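Local atomic coordinates of putative branched chain amino acid ABC transporter, periplasmic amino acid-binding protein (Brucella ovis, PDB entry 7JFN), a protein that probably serves as the periplasmic binding component of an amino-acid ABC transport system. Residues A[246-251]-A[292-297]. Residues are numbered along the deposited sequence; the frame is centred on the assembly and turned at random.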
# COMPACT_ATOMS: atom_id res chain seq x y z
N LEU A 246 4.48 0.39 -10.82
CA LEU A 246 5.47 -0.10 -11.77
C LEU A 246 6.28 -1.27 -11.21
O LEU A 246 6.73 -2.13 -11.98
CB LEU A 246 6.38 1.06 -12.19
CG LEU A 246 7.26 0.83 -13.42
CD1 LEU A 246 6.49 0.24 -14.60
CD2 LEU A 246 7.91 2.13 -13.83
N ASP A 247 6.42 -1.37 -9.89
CA ASP A 247 7.27 -2.40 -9.30
C ASP A 247 6.52 -3.67 -8.89
O ASP A 247 7.09 -4.47 -8.12
CB ASP A 247 8.05 -1.84 -8.10
CG ASP A 247 7.15 -1.45 -6.95
OD1 ASP A 247 6.00 -1.04 -7.20
OD2 ASP A 247 7.63 -1.55 -5.79
N GLN A 248 5.32 -3.92 -9.40
CA GLN A 248 4.76 -5.26 -9.24
C GLN A 248 5.78 -6.29 -9.72
O GLN A 248 6.45 -6.07 -10.74
CB GLN A 248 3.49 -5.46 -10.06
CG GLN A 248 2.34 -4.56 -9.73
CD GLN A 248 1.28 -4.70 -10.78
OE1 GLN A 248 1.31 -4.00 -11.79
NE2 GLN A 248 0.35 -5.63 -10.57
N PRO A 249 5.91 -7.42 -9.04
CA PRO A 249 6.83 -8.47 -9.50
C PRO A 249 6.52 -8.87 -10.93
O PRO A 249 5.36 -8.99 -11.32
CB PRO A 249 6.57 -9.62 -8.52
CG PRO A 249 6.09 -8.93 -7.29
CD PRO A 249 5.25 -7.78 -7.77
N GLY A 250 7.56 -8.98 -11.74
CA GLY A 250 7.40 -9.33 -13.13
C GLY A 250 7.29 -8.16 -14.09
O GLY A 250 7.58 -8.34 -15.28
N ASN A 251 6.89 -6.97 -13.62
CA ASN A 251 6.64 -5.86 -14.54
C ASN A 251 7.90 -5.48 -15.31
O ASN A 251 7.85 -5.27 -16.52
CB ASN A 251 6.11 -4.62 -13.81
CG ASN A 251 4.63 -4.73 -13.53
OD1 ASN A 251 4.02 -5.76 -13.81
ND2 ASN A 251 4.05 -3.67 -12.96
N PRO A 292 12.30 -8.09 -0.37
CA PRO A 292 10.95 -7.54 -0.16
C PRO A 292 10.63 -6.54 -1.26
O PRO A 292 11.38 -5.57 -1.47
CB PRO A 292 11.04 -6.87 1.21
CG PRO A 292 12.51 -6.51 1.34
CD PRO A 292 13.30 -7.49 0.53
N SER A 293 9.55 -6.79 -1.97
CA SER A 293 9.19 -5.96 -3.10
C SER A 293 7.75 -5.54 -2.95
O SER A 293 7.00 -6.09 -2.14
CB SER A 293 9.36 -6.71 -4.44
OG SER A 293 8.48 -7.82 -4.47
N TYR A 294 7.38 -4.52 -3.72
CA TYR A 294 6.00 -4.21 -3.99
C TYR A 294 5.22 -3.95 -2.70
O TYR A 294 5.46 -2.94 -2.03
CB TYR A 294 5.43 -5.36 -4.82
CG TYR A 294 4.04 -5.18 -5.34
CD1 TYR A 294 3.54 -3.93 -5.68
CD2 TYR A 294 3.20 -6.28 -5.45
CE1 TYR A 294 2.24 -3.80 -6.15
CE2 TYR A 294 1.92 -6.16 -5.92
CZ TYR A 294 1.44 -4.93 -6.26
OH TYR A 294 0.16 -4.87 -6.71
N VAL A 295 4.35 -4.88 -2.30
CA VAL A 295 3.50 -4.66 -1.13
C VAL A 295 4.15 -5.06 0.19
O VAL A 295 3.64 -4.69 1.26
CB VAL A 295 2.16 -5.43 -1.28
CG1 VAL A 295 1.38 -4.88 -2.45
CG2 VAL A 295 2.44 -6.94 -1.45
N GLU A 296 5.28 -5.77 0.15
CA GLU A 296 5.78 -6.35 1.39
C GLU A 296 6.36 -5.34 2.38
O GLU A 296 6.11 -5.47 3.58
CB GLU A 296 6.80 -7.43 1.06
CG GLU A 296 6.11 -8.64 0.38
CD GLU A 296 7.08 -9.67 -0.16
OE1 GLU A 296 7.87 -9.33 -1.06
OE2 GLU A 296 7.04 -10.84 0.32
N PRO A 297 7.16 -4.35 1.95
CA PRO A 297 7.75 -3.44 2.96
C PRO A 297 6.72 -2.71 3.80
O PRO A 297 6.86 -2.65 5.03
CB PRO A 297 8.59 -2.47 2.10
CG PRO A 297 8.99 -3.32 0.91
CD PRO A 297 7.73 -4.10 0.61
O HOH W 1 9.52 -2.88 -5.04
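The Tyr294 ring is sandwiched, with Gln248 across the contact on one face and its own neighbour Val295 on the other. CG of Gln248 makes a CH-pi contact, 4.0 Å from the Tyr294 ring centroid and 29° off the ring normal, with Gln248 CA over the same face. Over the opposite face, Val295 CG1 sits 3.6 Å from the ring plane. Two further groups approach obliquely: Pro249 CD comes to 3.4 Å from Tyr294 CD2, the two side chains crossing at about a right angle, while the carboxylate of Asp247 stands almost perpendicular to the aromatic plane near CD1. Tyr294 takes up this position with CG anti to the backbone N (chi1 -174°), which lays the ring alongside the Gln248 chain. Past CG that chain runs on beside the ring toward its hydroxyl. The Gln248 amide is tied down on its own side: OE1 takes the backbone N-H of Ser222 and also Asn251 ND2 at 3.0 Å, the latter from above the carbonyl plane. No direct hydrogen bond joins the segments. A water accepts from Tyr294 N at 3.0 Å, but it lies 2.4 Å from Asp247 OD2, too short to trust, so that half is doubtful. Both partners present turns, type II at 248-251 and type II' at 293-296, the second braced by Ser293 N to Glu296 OE1 (3.2 Å). Segment 246-251 follows strand 240-243 of one lobe, whereas Val295 and Glu296 pack on helix 26-44 of the other; this is a mixed polar-apolar surface contact between the two lobes of a type I periplasmic binding protein fold.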